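Long-range contacts in malonyl CoA:acyl carrier protein malonyltransferase (Streptomyces coelicolor, PDB 1NM2), which probably transfers the malonyl group of malonyl-CoA to holo acyl carrier protein, a step that supplies fatty acid biosynthesis: residues H202-L213 / L248-V256; V270-G280 / L290-K299. All coordinates share one frame; numbering follows the deposited sequence.

Interaction 1. Residues H202-L213 / L248-V256; sequences HTRHMAPAVDKL and LVGQVANPV. With ACY (acetic acid), chain D.
The His202 ring lies against the turn Gln251-Asn254, where ND1 meets two backbone carbonyl oxygens. Its CG stands anti to the carbonyl carbon of His202 (chi1 -61°), which swings the ring against residues 251-256. His202 CB lies 3.2 Å from Asn254 O. Beyond it, the ring takes Val256 CG2 over the centre of one face. This CH-pi contact puts Val256 CG2 3.4 Å from the His202 centroid. His202 ND1 donates to Asn254 O at 2.9 Å, and that oxygen is tilted 19° out of the ring plane. A second, weak bond runs from His202 ND1 to Gln251 O at 2.7 Å. The two carbonyls limit the rotation of the ring. CE1 also borders Gln251 O, while CD2 faces the methyl of the bound acetate. At the tip, His202 NE2 makes a weak bond to acetate OXT, 3.2 Å away, and is hydrogen-bonded to Ser98 OG. Ser98 sits in a GxSxG pattern, consistent with the nucleophile elbow and serine-histidine pair of malonyl transacylases. The acetate, held also by Ser98 and Arg123, mimics a malonyl group. A leucine in place of His202 would probably leave Asn254 O without this N-H donor and Ser98 OG without its imidazole partner. The backbone adds His202 N to Val252 O, 2.9 Å. Helix 207-217 packs on Val249 and on the turn residues Val252 and Ala253. Val210 CG2 meets Val252 CG2 obliquely at 3.5 Å, and Ala253 CB lies beside the same Val210 methyl. Leu213 CD2 rests 3.6 Å from Val252 CG1, the valine's other branch.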
ATOM      1  N   HIS A 202       2.665   6.932   9.185  1.00 14.79           N
ATOM      2  CA  HIS A 202       4.002   7.167   8.662  1.00 16.34           C
ATOM      3  C   HIS A 202       4.747   8.343   9.283  1.00 17.77           C
ATOM      4  O   HIS A 202       5.495   9.049   8.606  1.00 17.58           O
ATOM      5  CB  HIS A 202       3.932   7.286   7.142  1.00 17.15           C
ATOM      6  CG  HIS A 202       3.406   6.047   6.487  1.00 18.90           C
ATOM      7  ND1 HIS A 202       4.112   4.864   6.472  1.00 17.12           N
ATOM      8  CD2 HIS A 202       2.199   5.772   5.937  1.00 17.18           C
ATOM      9  CE1 HIS A 202       3.361   3.911   5.948  1.00 17.68           C
ATOM     10  NE2 HIS A 202       2.195   4.436   5.617  1.00 17.78           N
ATOM     11  N   THR A 203       4.541   8.522  10.586  1.00 18.55           N
ATOM     12  CA  THR A 203       5.202   9.564  11.370  1.00 19.59           C
ATOM     13  C   THR A 203       5.464   8.962  12.752  1.00 19.89           C
ATOM     14  O   THR A 203       4.977   7.867  13.069  1.00 18.58           O
ATOM     15  CB  THR A 203       4.318  10.816  11.573  1.00 18.26           C
ATOM     16  OG1 THR A 203       3.276  10.513  12.512  1.00 16.74           O
ATOM     17  CG2 THR A 203       3.714  11.271  10.257  1.00 15.62           C
ATOM     18  N   ARG A 204       6.226   9.681  13.571  1.00 20.22           N
ATOM     19  CA  ARG A 204       6.556   9.227  14.917  1.00 19.13           C
ATOM     20  C   ARG A 204       5.299   9.012  15.754  1.00 19.06           C
ATOM     21  O   ARG A 204       5.342   8.360  16.803  1.00 16.31           O
ATOM     22  CB  ARG A 204       7.448  10.253  15.620  1.00 24.25           C
ATOM     23  CG  ARG A 204       6.740  11.562  15.943  1.00 27.36           C
ATOM     24  CD  ARG A 204       7.565  12.421  16.894  1.00 33.66           C
ATOM     25  NE  ARG A 204       6.820  13.590  17.352  1.00 36.93           N
ATOM     26  CZ  ARG A 204       6.402  14.568  16.553  1.00 40.50           C
ATOM     27  NH1 ARG A 204       6.658  14.519  15.251  1.00 41.33           N
ATOM     28  NH2 ARG A 204       5.720  15.591  17.055  1.00 41.07           N
ATOM     29  N   HIS A 205       4.183   9.580  15.311  1.00 17.05           N
ATOM     30  CA  HIS A 205       2.944   9.404  16.049  1.00 19.54           C
ATOM     31  C   HIS A 205       2.506   7.941  16.038  1.00 18.39           C
ATOM     32  O   HIS A 205       1.627   7.552  16.800  1.00 18.00           O
ATOM     33  CB  HIS A 205       1.840  10.304  15.478  1.00 21.00           C
ATOM     34  CG  HIS A 205       1.963  11.737  15.894  1.00 21.97           C
ATOM     35  ND1 HIS A 205       2.365  12.734  15.030  1.00 23.89           N
ATOM     36  CD2 HIS A 205       1.780  12.333  17.097  1.00 20.90           C
ATOM     37  CE1 HIS A 205       2.427  13.881  15.684  1.00 22.43           C
ATOM     38  NE2 HIS A 205       2.078  13.664  16.940  1.00 23.42           N
ATOM     39  N   MET A 206       3.133   7.137  15.179  1.00 18.29           N
ATOM     40  CA  MET A 206       2.821   5.705  15.079  1.00 17.21           C
ATOM     41  C   MET A 206       3.811   4.856  15.878  1.00 17.95           C
ATOM     42  O   MET A 206       3.796   3.626  15.786  1.00 16.30           O
ATOM     43  CB  MET A 206       2.847   5.244  13.615  1.00 15.68           C
ATOM     44  CG  MET A 206       1.689   5.752  12.763  1.00 15.84           C
ATOM     45  SD  MET A 206       0.076   5.204  13.378  1.00 15.92           S
ATOM     46  CE  MET A 206      -0.510   6.725  14.108  1.00 15.45           C
ATOM     47  N   ALA A 207       4.673   5.513  16.653  1.00 17.57           N
ATOM     48  CA  ALA A 207       5.668   4.812  17.459  1.00 18.19           C
ATOM     49  C   ALA A 207       5.064   3.666  18.264  1.00 19.08           C
ATOM     50  O   ALA A 207       5.626   2.570  18.303  1.00 19.10           O
ATOM     51  CB  ALA A 207       6.391   5.799  18.404  1.00 17.81           C
ATOM     52  N   PRO A 208       3.913   3.898  18.922  1.00 20.46           N
ATOM     53  CA  PRO A 208       3.313   2.809  19.698  1.00 20.27           C
ATOM     54  C   PRO A 208       2.803   1.673  18.811  1.00 20.04           C
ATOM     55  O   PRO A 208       2.640   0.548  19.275  1.00 17.58           O
ATOM     56  CB  PRO A 208       2.197   3.507  20.480  1.00 21.23           C
ATOM     57  CG  PRO A 208       1.814   4.642  19.597  1.00 23.14           C
ATOM     58  CD  PRO A 208       3.139   5.145  19.072  1.00 21.31           C
ATOM     59  N   ALA A 209       2.555   1.969  17.535  1.00 19.12           N
ATOM     60  CA  ALA A 209       2.089   0.952  16.594  1.00 18.94           C
ATOM     61  C   ALA A 209       3.264   0.030  16.234  1.00 18.93           C
ATOM     62  O   ALA A 209       3.077  -1.154  15.957  1.00 19.85           O
ATOM     63  CB  ALA A 209       1.516   1.613  15.332  1.00 18.33           C
ATOM     64  N   VAL A 210       4.476   0.579  16.237  1.00 19.42           N
ATOM     65  CA  VAL A 210       5.669  -0.212  15.939  1.00 17.49           C
ATOM     66  C   VAL A 210       5.832  -1.275  17.024  1.00 18.03           C
ATOM     67  O   VAL A 210       6.080  -2.448  16.732  1.00 15.50           O
ATOM     68  CB  VAL A 210       6.947   0.664  15.915  1.00 18.73           C
ATOM     69  CG1 VAL A 210       8.182  -0.216  15.726  1.00 18.16           C
ATOM     70  CG2 VAL A 210       6.855   1.694  14.798  1.00 18.14           C
ATOM     71  N   ASP A 211       5.687  -0.860  18.279  1.00 18.33           N
ATOM     72  CA  ASP A 211       5.827  -1.787  19.398  1.00 20.46           C
ATOM     73  C   ASP A 211       4.831  -2.939  19.267  1.00 20.42           C
ATOM     74  O   ASP A 211       5.207  -4.107  19.375  1.00 19.76           O
ATOM     75  CB  ASP A 211       5.603  -1.071  20.733  1.00 21.81           C
ATOM     76  CG  ASP A 211       6.546   0.104  20.939  1.00 26.04           C
ATOM     77  OD1 ASP A 211       7.721   0.029  20.509  1.00 25.79           O
ATOM     78  OD2 ASP A 211       6.111   1.103  21.552  1.00 28.32           O
ATOM     79  N   LYS A 212       3.566  -2.608  19.022  1.00 19.85           N
ATOM     80  CA  LYS A 212       2.526  -3.620  18.880  1.00 19.31           C
ATOM     81  C   LYS A 212       2.734  -4.498  17.648  1.00 20.34           C
ATOM     82  O   LYS A 212       2.554  -5.715  17.710  1.00 19.78           O
ATOM     83  CB  LYS A 212       1.147  -2.955  18.807  1.00 21.07           C
ATOM     84  CG  LYS A 212       0.765  -2.159  20.043  1.00 24.30           C
ATOM     85  CD  LYS A 212      -0.566  -1.442  19.836  1.00 28.85           C
ATOM     86  CE  LYS A 212      -0.959  -0.599  21.041  1.00 29.31           C
ATOM     87  NZ  LYS A 212      -1.184  -1.430  22.258  1.00 35.91           N
ATOM     88  N   LEU A 213       3.110  -3.885  16.527  1.00 18.90           N
ATOM     89  CA  LEU A 213       3.328  -4.639  15.300  1.00 18.97           C
ATOM     90  C   LEU A 213       4.546  -5.554  15.423  1.00 19.42           C
ATOM     91  O   LEU A 213       4.571  -6.642  14.841  1.00 18.31           O
ATOM     92  CB  LEU A 213       3.496  -3.688  14.114  1.00 17.99           C
ATOM     93  CG  LEU A 213       3.526  -4.349  12.734  1.00 20.56           C
ATOM     94  CD1 LEU A 213       2.278  -5.198  12.535  1.00 18.13           C
ATOM     95  CD2 LEU A 213       3.631  -3.274  11.659  1.00 20.55           C
ATOM     96  N   LEU A 248       9.004  -3.603   7.249  1.00 17.27           N
ATOM     97  CA  LEU A 248       7.542  -3.534   7.275  1.00 17.07           C
ATOM     98  C   LEU A 248       7.063  -3.003   8.627  1.00 17.33           C
ATOM     99  O   LEU A 248       6.198  -2.132   8.696  1.00 16.63           O
ATOM    100  CB  LEU A 248       6.923  -4.925   7.060  1.00 18.44           C
ATOM    101  CG  LEU A 248       6.979  -5.605   5.689  1.00 20.49           C
ATOM    102  CD1 LEU A 248       6.488  -7.045   5.821  1.00 21.41           C
ATOM    103  CD2 LEU A 248       6.115  -4.837   4.692  1.00 18.80           C
ATOM    104  N   VAL A 249       7.629  -3.542   9.701  1.00 16.46           N
ATOM    105  CA  VAL A 249       7.247  -3.135  11.048  1.00 17.85           C
ATOM    106  C   VAL A 249       7.567  -1.665  11.316  1.00 18.89           C
ATOM    107  O   VAL A 249       6.763  -0.945  11.907  1.00 20.18           O
ATOM    108  CB  VAL A 249       7.954  -4.003  12.107  1.00 17.70           C
ATOM    109  CG1 VAL A 249       7.553  -3.555  13.509  1.00 16.39           C
ATOM    110  CG2 VAL A 249       7.597  -5.471  11.898  1.00 16.82           C
ATOM    111  N   GLY A 250       8.741  -1.229  10.871  1.00 19.71           N
ATOM    112  CA  GLY A 250       9.149   0.151  11.072  1.00 18.81           C
ATOM    113  C   GLY A 250       8.450   1.154  10.174  1.00 18.14           C
ATOM    114  O   GLY A 250       8.249   2.298  10.579  1.00 17.93           O
ATOM    115  N   GLN A 251       8.069   0.732   8.966  1.00 16.77           N
ATOM    116  CA  GLN A 251       7.408   1.616   8.006  1.00 16.79           C
ATOM    117  C   GLN A 251       6.123   2.286   8.477  1.00 15.95           C
ATOM    118  O   GLN A 251       5.733   3.312   7.924  1.00 16.82           O
ATOM    119  CB  GLN A 251       7.109   0.880   6.685  1.00 18.34           C
ATOM    120  CG  GLN A 251       8.229   0.953   5.644  1.00 20.15           C
ATOM    121  CD  GLN A 251       8.686   2.377   5.368  1.00 20.29           C
ATOM    122  OE1 GLN A 251       7.936   3.206   4.828  1.00 21.67           O
ATOM    123  NE2 GLN A 251       9.918   2.674   5.746  1.00 18.34           N
ATOM    124  N   VAL A 252       5.452   1.725   9.477  1.00 16.41           N
ATOM    125  CA  VAL A 252       4.218   2.352   9.945  1.00 15.88           C
ATOM    126  C   VAL A 252       4.527   3.739  10.505  1.00 15.12           C
ATOM    127  O   VAL A 252       3.638   4.593  10.590  1.00 15.43           O
ATOM    128  CB  VAL A 252       3.504   1.511  11.040  1.00 16.56           C
ATOM    129  CG1 VAL A 252       3.217   0.103  10.517  1.00 16.53           C
ATOM    130  CG2 VAL A 252       4.343   1.468  12.303  1.00 14.44           C
ATOM    131  N   ALA A 253       5.789   3.966  10.871  1.00 13.45           N
ATOM    132  CA  ALA A 253       6.196   5.257  11.428  1.00 14.71           C
ATOM    133  C   ALA A 253       7.227   6.015  10.587  1.00 16.58           C
ATOM    134  O   ALA A 253       7.764   7.042  11.020  1.00 17.75           O
ATOM    135  CB  ALA A 253       6.728   5.061  12.845  1.00 14.62           C
ATOM    136  N   ASN A 254       7.503   5.512   9.389  1.00 15.99           N
ATOM    137  CA  ASN A 254       8.468   6.143   8.492  1.00 17.24           C
ATOM    138  C   ASN A 254       7.776   6.574   7.197  1.00 15.45           C
ATOM    139  O   ASN A 254       6.827   5.935   6.749  1.00 15.92           O
ATOM    140  CB  ASN A 254       9.597   5.160   8.140  1.00 17.43           C
ATOM    141  CG  ASN A 254      10.687   5.089   9.201  1.00 20.75           C
ATOM    142  OD1 ASN A 254      11.484   4.149   9.213  1.00 24.49           O
ATOM    143  ND2 ASN A 254      10.746   6.086  10.075  1.00 21.00           N
ATOM    144  N   PRO A 255       8.253   7.665   6.574  1.00 15.49           N
ATOM    145  CA  PRO A 255       7.667   8.162   5.320  1.00 14.69           C
ATOM    146  C   PRO A 255       7.661   7.099   4.212  1.00 15.20           C
ATOM    147  O   PRO A 255       8.544   6.240   4.159  1.00 14.15           O
ATOM    148  CB  PRO A 255       8.580   9.332   4.958  1.00 12.62           C
ATOM    149  CG  PRO A 255       9.018   9.850   6.306  1.00 13.63           C
ATOM    150  CD  PRO A 255       9.322   8.564   7.050  1.00 15.73           C
ATOM    151  N   VAL A 256       6.667   7.165   3.329  1.00 15.95           N
ATOM    152  CA  VAL A 256       6.567   6.233   2.208  1.00 16.07           C
ATOM    153  C   VAL A 256       7.249   6.882   1.001  1.00 16.89           C
ATOM    154  O   VAL A 256       6.731   7.840   0.427  1.00 14.74           O
ATOM    155  CB  VAL A 256       5.091   5.935   1.834  1.00 18.62           C
ATOM    156  CG1 VAL A 256       5.035   5.120   0.550  1.00 17.66           C
ATOM    157  CG2 VAL A 256       4.395   5.172   2.968  1.00 18.22           C
TER
HETATM  158  C   ACY D 425      -1.272   3.297   5.747  1.00 46.79           C
HETATM  159  O   ACY D 425      -2.543   3.067   5.893  1.00 47.17           O
HETATM  160  OXT ACY D 425      -0.303   2.581   6.173  1.00 46.92           O
HETATM  161  CH3 ACY D 425      -0.966   4.567   4.970  1.00 45.31           C

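Interaction 2. Residues V270-G280 / L290-K299; sequences VTAIIEVCPGG and LPGVKTLALK
Ile273 and Thr295 pair in register within two parallel strands, 272-275 and 294-297. With helix 281-289 between them, these strands form a beta-alpha-beta unit of the hydrolase-like core. Strand 294-297 is an outermost strand of the parallel sheet; strand 272-275 is also bonded to strand 3-7. The backbone bonds are Lys294 N to Thr271 O, Ile273 N to Lys294 O, Leu296 N to Ile273 O, Glu275 N to Leu296 O, and Leu298 N to Glu275 O at 2.9 Å. The pairing continues past the strands, where Gly279 N reaches Leu298 O at 3.1 Å. Packing is tight on the face of Ile273 and Thr295. There the side chains of Ile273 and Leu290 cross at about a right angle, with Ile273 CD1 3.5 Å from Leu290 CD1. Ile273 CG1 also touches Val293 CG1. Ala297 CB presses close to the Gly279-Gly280 peptide, 3.4 Å from Gly280 N. A side chain at Gly279 would run into this methyl. The solvent side is looser. Exposed Pro291 and Gly292 are the middle residues of a type II turn from Leu290 to Val293. Lys294 bends at chi3 and makes a long, weak ion pair with Glu313. Lys299 stretches out at the surface, its CE 3.6 Å from Gly279 O. Extended Glu275 reaches the start of helix 281-289, where OE2 accepts from Leu282 N. Glu275 OE1 is hydrogen-bonded to Thr283 OG1. Gly280 N donates to Glu275 OE1 at 2.6 Å, from a position 59° out of the carboxylate plane.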
ATOM      1  N   VAL A 270      12.304  -1.577 -15.976  1.00 26.55           N
ATOM      2  CA  VAL A 270      10.898  -1.971 -16.038  1.00 25.08           C
ATOM      3  C   VAL A 270      10.267  -1.641 -17.395  1.00 24.86           C
ATOM      4  O   VAL A 270      10.456  -0.544 -17.924  1.00 25.62           O
ATOM      5  CB  VAL A 270      10.091  -1.264 -14.918  1.00 26.35           C
ATOM      6  CG1 VAL A 270      10.199   0.252 -15.075  1.00 24.36           C
ATOM      7  CG2 VAL A 270       8.636  -1.716 -14.953  1.00 25.09           C
ATOM      8  N   THR A 271       9.523  -2.591 -17.956  1.00 23.40           N
ATOM      9  CA  THR A 271       8.860  -2.383 -19.244  1.00 23.83           C
ATOM     10  C   THR A 271       7.339  -2.482 -19.114  1.00 24.04           C
ATOM     11  O   THR A 271       6.600  -2.047 -19.999  1.00 24.90           O
ATOM     12  CB  THR A 271       9.335  -3.403 -20.311  1.00 24.51           C
ATOM     13  OG1 THR A 271       9.147  -4.738 -19.821  1.00 25.06           O
ATOM     14  CG2 THR A 271      10.814  -3.177 -20.652  1.00 24.71           C
ATOM     15  N   ALA A 272       6.877  -3.050 -18.004  1.00 21.95           N
ATOM     16  CA  ALA A 272       5.450  -3.190 -17.752  1.00 20.68           C
ATOM     17  C   ALA A 272       5.164  -3.293 -16.258  1.00 20.56           C
ATOM     18  O   ALA A 272       5.942  -3.880 -15.508  1.00 19.65           O
ATOM     19  CB  ALA A 272       4.911  -4.421 -18.468  1.00 22.72           C
ATOM     20  N   ILE A 273       4.046  -2.708 -15.841  1.00 20.30           N
ATOM     21  CA  ILE A 273       3.619  -2.741 -14.445  1.00 21.22           C
ATOM     22  C   ILE A 273       2.151  -3.132 -14.353  1.00 21.77           C
ATOM     23  O   ILE A 273       1.293  -2.557 -15.031  1.00 20.30           O
ATOM     24  CB  ILE A 273       3.771  -1.365 -13.752  1.00 23.55           C
ATOM     25  CG1 ILE A 273       5.249  -1.009 -13.595  1.00 24.16           C
ATOM     26  CG2 ILE A 273       3.090  -1.393 -12.382  1.00 21.66           C
ATOM     27  CD1 ILE A 273       5.478   0.362 -12.966  1.00 26.11           C
ATOM     28  N   ILE A 274       1.876  -4.125 -13.518  1.00 20.58           N
ATOM     29  CA  ILE A 274       0.519  -4.585 -13.287  1.00 20.91           C
ATOM     30  C   ILE A 274       0.229  -4.327 -11.813  1.00 20.21           C
ATOM     31  O   ILE A 274       0.993  -4.742 -10.941  1.00 20.79           O
ATOM     32  CB  ILE A 274       0.370  -6.096 -13.580  1.00 21.10           C
ATOM     33  CG1 ILE A 274       0.515  -6.353 -15.081  1.00 22.82           C
ATOM     34  CG2 ILE A 274      -0.985  -6.594 -13.086  1.00 23.04           C
ATOM     35  CD1 ILE A 274       0.452  -7.816 -15.464  1.00 23.61           C
ATOM     36  N   GLU A 275      -0.851  -3.607 -11.541  1.00 19.10           N
ATOM     37  CA  GLU A 275      -1.252  -3.308 -10.172  1.00 18.10           C
ATOM     38  C   GLU A 275      -2.406  -4.248  -9.814  1.00 18.25           C
ATOM     39  O   GLU A 275      -3.417  -4.291 -10.515  1.00 16.82           O
ATOM     40  CB  GLU A 275      -1.696  -1.845 -10.077  1.00 19.41           C
ATOM     41  CG  GLU A 275      -2.341  -1.448  -8.758  1.00 20.24           C
ATOM     42  CD  GLU A 275      -2.772   0.010  -8.739  1.00 20.46           C
ATOM     43  OE1 GLU A 275      -3.078   0.563  -9.823  1.00 18.96           O
ATOM     44  OE2 GLU A 275      -2.818   0.596  -7.640  1.00 17.45           O
ATOM     45  N   VAL A 276      -2.256  -5.013  -8.738  1.00 16.99           N
ATOM     46  CA  VAL A 276      -3.309  -5.945  -8.349  1.00 16.99           C
ATOM     47  C   VAL A 276      -4.553  -5.220  -7.847  1.00 17.89           C
ATOM     48  O   VAL A 276      -4.555  -3.999  -7.694  1.00 18.25           O
ATOM     49  CB  VAL A 276      -2.814  -6.951  -7.268  1.00 15.74           C
ATOM     50  CG1 VAL A 276      -1.666  -7.778  -7.840  1.00 14.77           C
ATOM     51  CG2 VAL A 276      -2.364  -6.203  -6.000  1.00 11.97           C
ATOM     52  N   CYS A 277      -5.616  -5.976  -7.603  1.00 17.96           N
ATOM     53  CA  CYS A 277      -6.871  -5.407  -7.134  1.00 18.28           C
ATOM     54  C   CYS A 277      -6.748  -4.861  -5.716  1.00 17.88           C
ATOM     55  O   CYS A 277      -6.152  -5.497  -4.846  1.00 19.49           O
ATOM     56  CB  CYS A 277      -7.970  -6.474  -7.185  1.00 20.21           C
ATOM     57  SG  CYS A 277      -9.569  -5.922  -6.569  1.00 24.32           S
ATOM     58  N   PRO A 278      -7.316  -3.674  -5.454  1.00 18.34           N
ATOM     59  CA  PRO A 278      -8.063  -2.794  -6.360  1.00 18.22           C
ATOM     60  C   PRO A 278      -7.124  -1.775  -7.007  1.00 18.69           C
ATOM     61  O   PRO A 278      -6.643  -0.856  -6.346  1.00 17.91           O
ATOM     62  CB  PRO A 278      -9.081  -2.149  -5.431  1.00 17.57           C
ATOM     63  CG  PRO A 278      -8.271  -1.950  -4.180  1.00 19.32           C
ATOM     64  CD  PRO A 278      -7.485  -3.247  -4.051  1.00 17.97           C
ATOM     65  N   GLY A 279      -6.871  -1.942  -8.301  1.00 18.50           N
ATOM     66  CA  GLY A 279      -5.958  -1.054  -8.998  1.00 18.39           C
ATOM     67  C   GLY A 279      -6.490   0.289  -9.447  1.00 19.07           C
ATOM     68  O   GLY A 279      -7.684   0.579  -9.335  1.00 18.94           O
ATOM     69  N   GLY A 280      -5.582   1.110  -9.969  1.00 18.71           N
ATOM     70  CA  GLY A 280      -5.951   2.429 -10.444  1.00 20.09           C
ATOM     71  C   GLY A 280      -5.040   3.527  -9.919  1.00 19.01           C
ATOM     72  O   GLY A 280      -4.511   4.322 -10.694  1.00 18.96           O
ATOM     73  N   LEU A 290       6.477   7.198 -15.060  1.00 25.71           N
ATOM     74  CA  LEU A 290       7.170   6.190 -15.855  1.00 25.03           C
ATOM     75  C   LEU A 290       6.702   6.138 -17.307  1.00 25.26           C
ATOM     76  O   LEU A 290       6.111   5.149 -17.748  1.00 23.06           O
ATOM     77  CB  LEU A 290       7.003   4.815 -15.199  1.00 24.00           C
ATOM     78  CG  LEU A 290       7.493   4.764 -13.749  1.00 23.88           C
ATOM     79  CD1 LEU A 290       7.108   3.442 -13.105  1.00 24.18           C
ATOM     80  CD2 LEU A 290       9.000   4.969 -13.720  1.00 24.01           C
ATOM     81  N   PRO A 291       6.976   7.205 -18.077  1.00 25.88           N
ATOM     82  CA  PRO A 291       6.566   7.245 -19.483  1.00 25.22           C
ATOM     83  C   PRO A 291       7.230   6.135 -20.295  1.00 25.98           C
ATOM     84  O   PRO A 291       8.404   5.826 -20.094  1.00 25.15           O
ATOM     85  CB  PRO A 291       7.003   8.640 -19.925  1.00 26.10           C
ATOM     86  CG  PRO A 291       8.217   8.891 -19.080  1.00 26.45           C
ATOM     87  CD  PRO A 291       7.773   8.394 -17.724  1.00 26.10           C
ATOM     88  N   GLY A 292       6.470   5.529 -21.204  1.00 26.24           N
ATOM     89  CA  GLY A 292       7.015   4.461 -22.020  1.00 26.23           C
ATOM     90  C   GLY A 292       6.818   3.084 -21.414  1.00 27.33           C
ATOM     91  O   GLY A 292       7.142   2.072 -22.040  1.00 28.64           O
ATOM     92  N   VAL A 293       6.288   3.039 -20.195  1.00 25.85           N
ATOM     93  CA  VAL A 293       6.045   1.772 -19.510  1.00 24.33           C
ATOM     94  C   VAL A 293       4.575   1.369 -19.624  1.00 23.87           C
ATOM     95  O   VAL A 293       3.687   2.178 -19.350  1.00 23.04           O
ATOM     96  CB  VAL A 293       6.415   1.876 -18.015  1.00 24.65           C
ATOM     97  CG1 VAL A 293       6.119   0.564 -17.311  1.00 24.62           C
ATOM     98  CG2 VAL A 293       7.889   2.238 -17.872  1.00 24.81           C
ATOM     99  N   LYS A 294       4.314   0.132 -20.040  1.00 22.80           N
ATOM    100  CA  LYS A 294       2.934  -0.332 -20.160  1.00 25.41           C
ATOM    101  C   LYS A 294       2.394  -0.567 -18.760  1.00 24.95           C
ATOM    102  O   LYS A 294       3.087  -1.122 -17.908  1.00 25.81           O
ATOM    103  CB  LYS A 294       2.848  -1.636 -20.964  1.00 27.04           C
ATOM    104  CG  LYS A 294       3.190  -1.493 -22.438  1.00 32.10           C
ATOM    105  CD  LYS A 294       2.644  -2.657 -23.263  1.00 35.94           C
ATOM    106  CE  LYS A 294       1.117  -2.611 -23.369  1.00 38.43           C
ATOM    107  NZ  LYS A 294       0.554  -3.668 -24.272  1.00 38.38           N
ATOM    108  N   THR A 295       1.166  -0.131 -18.515  1.00 23.46           N
ATOM    109  CA  THR A 295       0.558  -0.303 -17.203  1.00 23.37           C
ATOM    110  C   THR A 295      -0.831  -0.911 -17.331  1.00 23.17           C
ATOM    111  O   THR A 295      -1.546  -0.658 -18.304  1.00 22.66           O
ATOM    112  CB  THR A 295       0.416   1.045 -16.458  1.00 23.23           C
ATOM    113  OG1 THR A 295      -0.415   1.924 -17.224  1.00 24.38           O
ATOM    114  CG2 THR A 295       1.770   1.694 -16.254  1.00 24.70           C
ATOM    115  N   LEU A 296      -1.206  -1.717 -16.345  1.00 21.70           N
ATOM    116  CA  LEU A 296      -2.522  -2.340 -16.332  1.00 21.43           C
ATOM    117  C   LEU A 296      -2.965  -2.506 -14.886  1.00 21.96           C
ATOM    118  O   LEU A 296      -2.213  -3.009 -14.048  1.00 22.66           O
ATOM    119  CB  LEU A 296      -2.486  -3.703 -17.034  1.00 21.95           C
ATOM    120  CG  LEU A 296      -3.837  -4.408 -17.242  1.00 21.97           C
ATOM    121  CD1 LEU A 296      -3.710  -5.458 -18.338  1.00 23.16           C
ATOM    122  CD2 LEU A 296      -4.307  -5.045 -15.945  1.00 22.74           C
ATOM    123  N   ALA A 297      -4.183  -2.066 -14.595  1.00 20.01           N
ATOM    124  CA  ALA A 297      -4.728  -2.176 -13.251  1.00 19.89           C
ATOM    125  C   ALA A 297      -5.825  -3.233 -13.225  1.00 20.07           C
ATOM    126  O   ALA A 297      -6.730  -3.221 -14.061  1.00 19.27           O
ATOM    127  CB  ALA A 297      -5.289  -0.829 -12.799  1.00 17.85           C
ATOM    128  N   LEU A 298      -5.730  -4.158 -12.277  1.00 20.63           N
ATOM    129  CA  LEU A 298      -6.741  -5.197 -12.131  1.00 21.43           C
ATOM    130  C   LEU A 298      -7.866  -4.659 -11.257  1.00 21.87           C
ATOM    131  O   LEU A 298      -7.662  -4.371 -10.077  1.00 22.87           O
ATOM    132  CB  LEU A 298      -6.151  -6.446 -11.475  1.00 21.33           C
ATOM    133  CG  LEU A 298      -5.145  -7.251 -12.298  1.00 23.31           C
ATOM    134  CD1 LEU A 298      -4.617  -8.401 -11.460  1.00 21.51           C
ATOM    135  CD2 LEU A 298      -5.814  -7.768 -13.566  1.00 20.84           C
ATOM    136  N   LYS A 299      -9.050  -4.505 -11.839  1.00 22.00           N
ATOM    137  CA  LYS A 299     -10.193  -4.020 -11.082  1.00 21.63           C
ATOM    138  C   LYS A 299     -11.233  -5.124 -10.912  1.00 21.34           C
ATOM    139  O   LYS A 299     -11.848  -5.242  -9.852  1.00 20.99           O
ATOM    140  CB  LYS A 299     -10.787  -2.792 -11.766  1.00 21.91           C
ATOM    141  CG  LYS A 299      -9.788  -1.639 -11.843  1.00 23.82           C
ATOM    142  CD  LYS A 299     -10.393  -0.394 -12.467  1.00 26.61           C
ATOM    143  CE  LYS A 299      -9.406   0.761 -12.448  1.00 27.74           C
ATOM    144  NZ  LYS A 299     -10.004   2.009 -12.993  1.00 28.07           N
TER

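Overall arrangement
Interactions 1 and 2 lie on opposite sides of the chain's centre, with centres 28 Å apart and nearest atoms about 12 Å apart. They share no helix or strand, and both segments of interaction 1 precede those of interaction 2 in the chain. Both are partly buried. Interaction 1 joins two helices and their flanking loops beside the acetate site. Interaction 2 is a strand pairing at the edge of the parallel sheet, so a regular backbone ladder carries it. Aliphatic contacts occur in both, but in interaction 1 the polar bonds centre on one buried histidine. The surface parts differ: Arg204 and Ala207 in 202-213, an exposed turn and lysines in 290-299.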